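Local coordinates for protein chitinase A (Pteris ryukyuensis, PDB 4RL3) that is a class III chitinase whose family 18 catalytic domain, the piece in this crystal, probably hydrolyses the glycosidic bonds of chitin, at residues V15-V20 with A61-I66; L141-K146 with S174-L179; L214-T219 with G244-S249. All coordinates share one frame; numbering follows the deposited sequence.

Overall arrangement
Three contacts follow one another along the chain, none nesting or crossing, and together illustrate how a (beta/alpha)8 barrel is held together by local closures. Contact 1 brings helix 60-69 back against the connection between strands 3-8 and 27-36, closing a loop of 40 residues. Contact 2 ties helix 131-147 to the entry of strand 179-180 and closes a loop of 27. Contact 3, across a loop of 24 that holds helix 226-238, pairs strand 215-218 with strand 244-248, which in turn joins strand 3-8 and so completes the ring. Contacts 2 and 3 lie on opposite sides of the chain's centre, yet meet where Leu179 packs on Leu214.

Contact 1. Residues V15-V20 with A61-I66; sequences VQFTDV and AAVQAI
Phe17 lies against one flank of helix 60-69, where it meets Ala62, Val63 and Ile66, and so joins two parts of the (beta/alpha)8 barrel. The loop that carries it runs from strand 3-8 to strand 27-36 and holds a short 3-10 turn, residues 17-19. The contact is packing without polar bonds, and CD2 and CE2, on one side of the phenyl group, do most of the touching. CE2 of Phe17 approaches CG2 of Val63 at 3.7 Å. CD2 of Phe17 reaches CG2 of Ile66 at 4.0 Å. The same CD2 of Phe17 lies 3.7 Å from the carbonyl O of Ala62, whose methyl also touches the ring. The methyls of Val63 and Ile66 and that oxygen approach obliquely. With CG of Phe17 anti to its carbonyl carbon (chi1 -61°), the ring is carried off the 3-10 turn toward the helix. Ile66 sends CG1 anti to its nitrogen (chi1 -158°), which brings that carbon within 4.0 Å of CB of Phe17, while CD1 of Ile66 runs on to CG2 of Thr18. Phe30, Leu32 and Ile8 of the barrel strands also pack on Phe17. With an alanine here the ring would be gone, and the flank made by Ala62, Val63 and Ile66 would probably face a gap, with Phe30 losing an aromatic neighbour. The turn that presents Phe17 is itself tied: Asp19 N bonds to Gln16 O, and in return Gln16 N gives its hydrogen to Asp19 OD2 at 2.9 Å, on the anti side of the carboxylate and 34° out of its plane.

Contact 2. Residues L141-K146 with S174-L179; sequences LITQLK and SSVIDL. With EDO (1,2-ethanediol), chain D.
This is a mixed polar and apolar contact in which Ile142 and Lys146, near the C-terminal end of helix 131-147, meet Val176, Ile177 and Asp178 in the connection running from helix 163-173 into strand 179-180. Lys146 supplies the polar half. Its chain is folded rather than extended, bent at chi2 (-72°) and chi4 (74°), and this brings NZ to the oxygens of the loop. NZ makes a salt bridge with OD2 of Asp178 at 2.8 Å, entering on the syn side of the carboxylate, and also bonds to O of Val176 at 2.9 Å from above the carbonyl plane. A 1,2-ethanediol molecule, probably from the crystallisation liquor, adds both its hydroxyls as acceptors, O1 at 3.0 Å and O2 at 2.9 Å from Lys146 NZ. These four acceptors must share three N-H groups, so not all can be full bonds at once. The diol O1 in turn donates to OD1 of Asp178, spanning the ion pair. OD2 of Asp178 also accepts the backbone N-H of Ala154, so the carboxylate is held from the strand as well as from the helix. The apolar half lies beside it: CG2 of Ile142 packs against CG2 of Val176 at 3.7 Å, and CD1 of Ile142 meets CG1 of Ile177 at about a right angle between the two side chains. Leu169 and Phe170 of helix 163-173 back Ile177. Such a helix-to-loop junction lies at the N-terminal end of the strands of the TIM barrel, away from the C-terminal strand ends where family 18 active sites lie.

Contact 3. Residues L214-T219 with G244-S249; sequences LASFST and GIFIFS. With EDO (1,2-ethanediol), chain C.
Ser216 lays its CB over the face of the Phe246 ring, 3.4 Å from the centroid, a CH-pi contact between neighbouring parallel strands. The benzyl group of Phe246 is placed there by a chi1 of 76°, which sets CG between its backbone N and carbonyl carbon, and CB of Leu214 meets the same ring at its edge. Ser216 OG is engaged by Phe182 O and Phe184 N. Across the sheet, Phe217 and Ile247 lie side by side: CG1 of Ile247 sits over the Phe217 ring, 3.9 Å from its centroid, with CD1 of Ile247 near CZ of Phe217. The backbones are joined by alternating bonds, among them Phe246 N to Ala215 O at 2.9 Å and Phe248 N to Phe217 O at 3.2 Å, while Phe217 N to Phe246 O is weak. At the N-terminal end, CD2 of Leu214 presses tightly on CA of Gly244. At the other end, the peptide between Phe248 and Ser249 is cis, as in related family 18 enzymes such as hevamine. Ser249 OG bonds 1,2-ethanediol O2 at 2.6 Å and caps Gly252 N of helix 250-254. Strand 3-8 pairs with the far side of strand 244-248, while helix 226-238, covering the face that bears Ala215, Ile245 and Phe217, completes the right-handed beta-alpha-beta unit with the two strands, and helix 261-271 also packs on that face.

Contact 1. Residues V15-V20 with A61-I66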
loop_
_atom_site.group_PDB
_atom_site.type_symbol
_atom_site.label_atom_id
_atom_site.label_comp_id
_atom_site.label_asym_id
_atom_site.label_seq_id
_atom_site.Cartn_x
_atom_site.Cartn_y
_atom_site.Cartn_z
ATOM N N VAL A 15 -7.264 -11.303 -11.803
ATOM C CA VAL A 15 -8.151 -10.798 -10.764
ATOM C C VAL A 15 -8.651 -9.401 -11.138
ATOM O O VAL A 15 -7.939 -8.609 -11.753
ATOM C CB VAL A 15 -7.474 -10.807 -9.374
ATOM C CG1 VAL A 15 -6.304 -9.817 -9.314
ATOM C CG2 VAL A 15 -8.496 -10.535 -8.267
ATOM N N GLN A 16 -9.898 -9.126 -10.773
ATOM C CA GLN A 16 -10.540 -7.861 -11.078
ATOM C C GLN A 16 -11.037 -7.227 -9.783
ATOM O O GLN A 16 -11.195 -7.914 -8.763
ATOM C CB GLN A 16 -11.698 -8.103 -12.045
ATOM C CG GLN A 16 -11.237 -8.712 -13.363
ATOM C CD GLN A 16 -12.370 -8.947 -14.330
ATOM O OE1 GLN A 16 -12.875 -10.075 -14.449
ATOM N NE2 GLN A 16 -12.801 -7.894 -15.008
ATOM N N PHE A 17 -11.255 -5.911 -9.820
ATOM C CA PHE A 17 -11.842 -5.194 -8.682
ATOM C C PHE A 17 -13.149 -5.892 -8.313
ATOM O O PHE A 17 -13.478 -6.037 -7.140
ATOM C CB PHE A 17 -12.177 -3.728 -9.012
ATOM C CG PHE A 17 -10.995 -2.859 -9.415
ATOM C CD1 PHE A 17 -9.892 -2.728 -8.591
ATOM C CD2 PHE A 17 -11.036 -2.111 -10.583
ATOM C CE1 PHE A 17 -8.826 -1.909 -8.938
ATOM C CE2 PHE A 17 -9.979 -1.280 -10.946
ATOM C CZ PHE A 17 -8.865 -1.188 -10.119
ATOM N N THR A 18 -13.900 -6.309 -9.336
ATOM C CA THR A 18 -15.220 -6.903 -9.136
ATOM C C THR A 18 -15.232 -8.273 -8.431
ATOM O O THR A 18 -16.293 -8.718 -7.963
ATOM C CB THR A 18 -15.964 -7.035 -10.493
ATOM O OG1 THR A 18 -15.172 -7.801 -11.398
ATOM C CG2 THR A 18 -16.251 -5.663 -11.102
ATOM N N ASP A 19 -14.075 -8.923 -8.335
ATOM C CA ASP A 19 -13.924 -10.163 -7.569
ATOM C C ASP A 19 -13.848 -9.927 -6.058
ATOM O O ASP A 19 -14.024 -10.863 -5.276
ATOM C CB ASP A 19 -12.658 -10.907 -7.996
ATOM C CG ASP A 19 -12.716 -11.398 -9.424
ATOM O OD1 ASP A 19 -13.773 -11.900 -9.856
ATOM O OD2 ASP A 19 -11.706 -11.305 -10.113
ATOM N N VAL A 20 -13.521 -8.704 -5.654
ATOM C CA VAL A 20 -13.248 -8.409 -4.250
ATOM C C VAL A 20 -14.501 -7.955 -3.514
ATOM O O VAL A 20 -15.166 -7.013 -3.945
ATOM C CB VAL A 20 -12.171 -7.310 -4.110
ATOM C CG1 VAL A 20 -11.808 -7.100 -2.646
ATOM C CG2 VAL A 20 -10.937 -7.692 -4.905
ATOM N N ALA A 61 -11.237 2.487 -17.461
ATOM C CA ALA A 61 -12.686 2.251 -17.442
ATOM C C ALA A 61 -13.117 1.384 -16.254
ATOM O O ALA A 61 -14.173 1.627 -15.670
ATOM C CB ALA A 61 -13.126 1.619 -18.743
ATOM N N ALA A 62 -12.289 0.404 -15.888
ATOM C CA ALA A 62 -12.547 -0.438 -14.712
ATOM C C ALA A 62 -12.491 0.348 -13.408
ATOM O O ALA A 62 -13.309 0.125 -12.521
ATOM C CB ALA A 62 -11.587 -1.625 -14.653
ATOM N N VAL A 63 -11.531 1.271 -13.291
ATOM C CA VAL A 63 -11.450 2.116 -12.091
ATOM C C VAL A 63 -12.675 3.019 -12.010
ATOM O O VAL A 63 -13.291 3.158 -10.947
ATOM C CB VAL A 63 -10.177 2.996 -12.063
ATOM C CG1 VAL A 63 -10.243 3.977 -10.887
ATOM C CG2 VAL A 63 -8.924 2.137 -11.993
ATOM N N GLN A 64 -13.028 3.645 -13.129
ATOM C CA GLN A 64 -14.144 4.577 -13.150
ATOM C C GLN A 64 -15.430 3.851 -12.779
ATOM O O GLN A 64 -16.244 4.360 -11.998
ATOM C CB GLN A 64 -14.249 5.185 -14.543
ATOM C CG GLN A 64 -15.230 6.324 -14.693
ATOM C CD GLN A 64 -15.131 6.979 -16.060
ATOM O OE1 GLN A 64 -14.877 6.305 -17.070
ATOM N NE2 GLN A 64 -15.313 8.294 -16.104
ATOM N N ALA A 65 -15.582 2.644 -13.314
ATOM C CA ALA A 65 -16.791 1.841 -13.086
ATOM C C ALA A 65 -16.950 1.407 -11.633
ATOM O O ALA A 65 -18.030 1.548 -11.072
ATOM C CB ALA A 65 -16.817 0.630 -13.993
ATOM N N ILE A 66 -15.897 0.882 -11.016
ATOM C CA ILE A 66 -16.025 0.436 -9.628
ATOM C C ILE A 66 -16.317 1.625 -8.713
ATOM O O ILE A 66 -17.118 1.513 -7.792
ATOM C CB ILE A 66 -14.814 -0.421 -9.153
ATOM C CG1 ILE A 66 -15.201 -1.303 -7.966
ATOM C CG2 ILE A 66 -13.586 0.435 -8.871
ATOM C CD1 ILE A 66 -16.132 -2.451 -8.325
#

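Contact 2. Residues L141-K146 with S174-L179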
loop_
_atom_site.group_PDB
_atom_site.type_symbol
_atom_site.label_atom_id
_atom_site.label_comp_id
_atom_site.label_asym_id
_atom_site.label_seq_id
_atom_site.Cartn_x
_atom_site.Cartn_y
_atom_site.Cartn_z
ATOM N N LEU A 141 7.775 14.476 -3.233
ATOM C CA LEU A 141 6.756 13.912 -4.120
ATOM C C LEU A 141 5.374 13.991 -3.463
ATOM O O LEU A 141 4.423 14.494 -4.057
ATOM C CB LEU A 141 7.105 12.465 -4.457
ATOM C CG LEU A 141 6.036 11.639 -5.172
ATOM C CD1 LEU A 141 5.681 12.261 -6.520
ATOM C CD2 LEU A 141 6.504 10.210 -5.341
ATOM N N ILE A 142 5.277 13.506 -2.228
ATOM C CA ILE A 142 3.984 13.499 -1.538
ATOM C C ILE A 142 3.491 14.923 -1.273
ATOM O O ILE A 142 2.318 15.244 -1.476
ATOM C CB ILE A 142 4.049 12.703 -0.216
ATOM C CG1 ILE A 142 4.296 11.229 -0.499
ATOM C CG2 ILE A 142 2.766 12.880 0.573
ATOM C CD1 ILE A 142 4.662 10.421 0.734
ATOM N N THR A 143 4.405 15.776 -0.824
ATOM C CA THR A 143 4.072 17.147 -0.472
ATOM C C THR A 143 3.550 17.896 -1.697
ATOM O O THR A 143 2.526 18.590 -1.624
ATOM C CB THR A 143 5.296 17.869 0.127
ATOM O OG1 THR A 143 5.659 17.237 1.359
ATOM C CG2 THR A 143 5.012 19.343 0.367
ATOM N N GLN A 144 4.216 17.726 -2.832
ATOM C CA GLN A 144 3.766 18.369 -4.063
ATOM C C GLN A 144 2.432 17.818 -4.568
ATOM O O GLN A 144 1.577 18.587 -5.007
ATOM C CB GLN A 144 4.802 18.238 -5.167
ATOM C CG GLN A 144 6.020 19.116 -4.996
ATOM C CD GLN A 144 6.835 19.240 -6.277
ATOM O OE1 GLN A 144 6.289 19.335 -7.383
ATOM N NE2 GLN A 144 8.135 19.300 -6.125
ATOM N N LEU A 145 2.241 16.497 -4.537
ATOM C CA LEU A 145 0.970 15.947 -5.003
ATOM C C LEU A 145 -0.189 16.424 -4.137
ATOM O O LEU A 145 -1.283 16.642 -4.660
ATOM C CB LEU A 145 1.001 14.424 -5.063
ATOM C CG LEU A 145 1.891 13.812 -6.152
ATOM C CD1 LEU A 145 1.947 12.310 -5.952
ATOM C CD2 LEU A 145 1.422 14.126 -7.566
ATOM N N LYS A 146 0.044 16.588 -2.832
ATOM C CA LYS A 146 -0.969 17.134 -1.935
ATOM C C LYS A 146 -1.235 18.609 -2.217
ATOM O O LYS A 146 -2.397 19.019 -2.350
ATOM C CB LYS A 146 -0.576 16.922 -0.468
ATOM C CG LYS A 146 -0.735 15.484 0.012
ATOM C CD LYS A 146 -2.180 15.080 0.178
ATOM C CE LYS A 146 -2.309 13.670 0.743
ATOM N NZ LYS A 146 -1.977 13.615 2.199
ATOM N N SER A 174 4.895 13.548 8.490
ATOM C CA SER A 174 3.658 12.965 9.008
ATOM C C SER A 174 2.416 13.777 8.654
ATOM O O SER A 174 1.349 13.211 8.453
ATOM C CB SER A 174 3.739 12.708 10.514
ATOM O OG SER A 174 3.876 13.905 11.245
ATOM N N SER A 175 2.542 15.098 8.533
ATOM C CA SER A 175 1.379 15.914 8.200
ATOM C C SER A 175 0.791 15.619 6.822
ATOM O O SER A 175 -0.379 15.919 6.580
ATOM C CB SER A 175 1.712 17.400 8.299
ATOM O OG SER A 175 2.612 17.787 7.282
ATOM N N VAL A 176 1.585 15.048 5.917
ATOM C CA VAL A 176 1.078 14.727 4.580
ATOM C C VAL A 176 0.990 13.221 4.315
ATOM O O VAL A 176 0.583 12.805 3.231
ATOM C CB VAL A 176 1.886 15.431 3.459
ATOM C CG1 VAL A 176 1.691 16.944 3.533
ATOM C CG2 VAL A 176 3.365 15.058 3.497
ATOM N N ILE A 177 1.337 12.404 5.305
ATOM C CA ILE A 177 1.186 10.963 5.180
ATOM C C ILE A 177 -0.010 10.538 6.022
ATOM O O ILE A 177 0.030 10.597 7.240
ATOM C CB ILE A 177 2.467 10.220 5.606
ATOM C CG1 ILE A 177 3.615 10.559 4.644
ATOM C CG2 ILE A 177 2.244 8.706 5.599
ATOM C CD1 ILE A 177 4.978 10.173 5.148
ATOM N N ASP A 178 -1.062 10.086 5.361
ATOM C CA ASP A 178 -2.324 9.800 6.026
ATOM C C ASP A 178 -2.371 8.441 6.685
ATOM O O ASP A 178 -3.029 8.293 7.709
ATOM C CB ASP A 178 -3.454 9.898 5.020
ATOM C CG ASP A 178 -3.463 11.219 4.314
ATOM O OD1 ASP A 178 -3.797 12.238 4.976
ATOM O OD2 ASP A 178 -3.109 11.252 3.114
ATOM N N LEU A 179 -1.718 7.452 6.076
ATOM C CA LEU A 179 -1.853 6.055 6.509
ATOM C C LEU A 179 -0.525 5.326 6.430
ATOM O O LEU A 179 0.271 5.556 5.512
ATOM C CB LEU A 179 -2.880 5.318 5.651
ATOM C CG LEU A 179 -4.313 5.840 5.657
ATOM C CD1 LEU A 179 -5.102 5.236 4.521
ATOM C CD2 LEU A 179 -4.980 5.562 6.996
HETATM C C1 EDO D . -4.293 15.534 4.544
HETATM O O1 EDO D . -4.489 14.426 3.671
HETATM C C2 EDO D . -2.806 15.710 4.822
HETATM O O2 EDO D . -2.117 16.146 3.643
#

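Contact 3. Residues L214-T219 with G244-S249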
loop_
_atom_site.group_PDB
_atom_site.type_symbol
_atom_site.label_atom_id
_atom_site.label_comp_id
_atom_site.label_asym_id
_atom_site.label_seq_id
_atom_site.Cartn_x
_atom_site.Cartn_y
_atom_site.Cartn_z
ATOM N N LEU A 214 -2.318 0.913 10.166
ATOM C CA LEU A 214 -3.264 -0.164 9.857
ATOM C C LEU A 214 -2.693 -1.532 10.197
ATOM O O LEU A 214 -1.506 -1.772 10.027
ATOM C CB LEU A 214 -3.648 -0.125 8.376
ATOM C CG LEU A 214 -4.195 1.210 7.871
ATOM C CD1 LEU A 214 -4.425 1.115 6.380
ATOM C CD2 LEU A 214 -5.459 1.610 8.602
ATOM N N ALA A 215 -3.549 -2.428 10.690
ATOM C CA ALA A 215 -3.191 -3.825 10.826
ATOM C C ALA A 215 -3.264 -4.467 9.463
ATOM O O ALA A 215 -3.882 -3.924 8.548
ATOM C CB ALA A 215 -4.138 -4.525 11.785
ATOM N N SER A 216 -2.631 -5.622 9.316
ATOM C CA SER A 216 -2.610 -6.317 8.036
ATOM C C SER A 216 -2.295 -7.798 8.147
ATOM O O SER A 216 -1.775 -8.289 9.168
ATOM C CB SER A 216 -1.607 -5.671 7.081
ATOM O OG SER A 216 -0.302 -5.696 7.623
ATOM N N PHE A 217 -2.633 -8.497 7.073
ATOM C CA PHE A 217 -2.243 -9.875 6.872
ATOM C C PHE A 217 -2.128 -10.185 5.387
ATOM O O PHE A 217 -2.582 -9.411 4.547
ATOM C CB PHE A 217 -3.195 -10.854 7.597
ATOM C CG PHE A 217 -4.656 -10.727 7.220
ATOM C CD1 PHE A 217 -5.163 -11.390 6.116
ATOM C CD2 PHE A 217 -5.525 -9.973 7.996
ATOM C CE1 PHE A 217 -6.507 -11.294 5.779
ATOM C CE2 PHE A 217 -6.866 -9.874 7.673
ATOM C CZ PHE A 217 -7.350 -10.535 6.550
ATOM N N SER A 218 -1.495 -11.312 5.080
ATOM C CA SER A 218 -1.384 -11.798 3.723
ATOM C C SER A 218 -2.369 -12.926 3.497
ATOM O O SER A 218 -2.598 -13.748 4.387
ATOM C CB SER A 218 0.035 -12.293 3.446
ATOM O OG SER A 218 0.097 -13.049 2.244
ATOM N N THR A 219 -2.932 -12.960 2.292
ATOM C CA THR A 219 -3.732 -14.081 1.839
ATOM C C THR A 219 -2.932 -14.957 0.862
ATOM O O THR A 219 -3.481 -15.878 0.245
ATOM C CB THR A 219 -5.013 -13.574 1.166
ATOM O OG1 THR A 219 -4.672 -12.551 0.216
ATOM C CG2 THR A 219 -5.974 -13.004 2.220
ATOM N N GLY A 244 -7.905 0.705 10.987
ATOM C CA GLY A 244 -8.241 -0.032 9.784
ATOM C C GLY A 244 -7.367 -1.247 9.581
ATOM O O GLY A 244 -6.495 -1.554 10.408
ATOM N N ILE A 245 -7.616 -1.926 8.468
ATOM C CA ILE A 245 -6.938 -3.160 8.101
ATOM C C ILE A 245 -6.649 -3.123 6.607
ATOM O O ILE A 245 -7.479 -2.651 5.832
ATOM C CB ILE A 245 -7.832 -4.399 8.383
ATOM C CG1 ILE A 245 -8.153 -4.512 9.875
ATOM C CG2 ILE A 245 -7.171 -5.678 7.903
ATOM C CD1 ILE A 245 -9.210 -5.536 10.197
ATOM N N PHE A 246 -5.486 -3.628 6.192
ATOM C CA PHE A 246 -5.272 -3.911 4.768
ATOM C C PHE A 246 -4.803 -5.341 4.525
ATOM O O PHE A 246 -4.249 -5.989 5.413
ATOM C CB PHE A 246 -4.329 -2.895 4.101
ATOM C CG PHE A 246 -2.869 -3.088 4.423
ATOM C CD1 PHE A 246 -2.311 -2.533 5.558
ATOM C CD2 PHE A 246 -2.048 -3.820 3.569
ATOM C CE1 PHE A 246 -0.964 -2.702 5.844
ATOM C CE2 PHE A 246 -0.707 -4.003 3.856
ATOM C CZ PHE A 246 -0.159 -3.445 4.993
ATOM N N ILE A 247 -5.025 -5.805 3.297
ATOM C CA ILE A 247 -4.674 -7.154 2.866
ATOM C C ILE A 247 -3.787 -7.104 1.640
ATOM O O ILE A 247 -4.043 -6.345 0.704
ATOM C CB ILE A 247 -5.938 -7.990 2.565
ATOM C CG1 ILE A 247 -6.690 -8.259 3.874
ATOM C CG2 ILE A 247 -5.595 -9.294 1.839
ATOM C CD1 ILE A 247 -8.058 -8.890 3.669
ATOM N N PHE A 248 -2.715 -7.883 1.688
ATOM C CA PHE A 248 -1.905 -8.185 0.522
ATOM C C PHE A 248 -2.184 -9.653 0.189
ATOM O O PHE A 248 -1.697 -10.541 0.894
ATOM C CB PHE A 248 -0.431 -7.950 0.864
ATOM C CG PHE A 248 0.449 -7.878 -0.338
ATOM C CD1 PHE A 248 0.600 -6.678 -1.020
ATOM C CD2 PHE A 248 1.102 -8.994 -0.806
ATOM C CE1 PHE A 248 1.393 -6.589 -2.134
ATOM C CE2 PHE A 248 1.904 -8.917 -1.930
ATOM C CZ PHE A 248 2.042 -7.714 -2.599
ATOM N N SER A 249 -2.979 -9.970 -0.833
ATOM C CA SER A 249 -3.495 -9.066 -1.865
ATOM C C SER A 249 -4.689 -9.740 -2.524
ATOM O O SER A 249 -4.909 -10.941 -2.338
ATOM C CB SER A 249 -2.442 -8.867 -2.947
ATOM O OG SER A 249 -2.066 -10.113 -3.527
HETATM C C1 EDO C . 0.070 -7.630 -5.371
HETATM O O1 EDO C . -0.940 -7.321 -6.349
HETATM C C2 EDO C . 0.708 -8.999 -5.621
HETATM O O2 EDO C . -0.211 -10.055 -5.357
#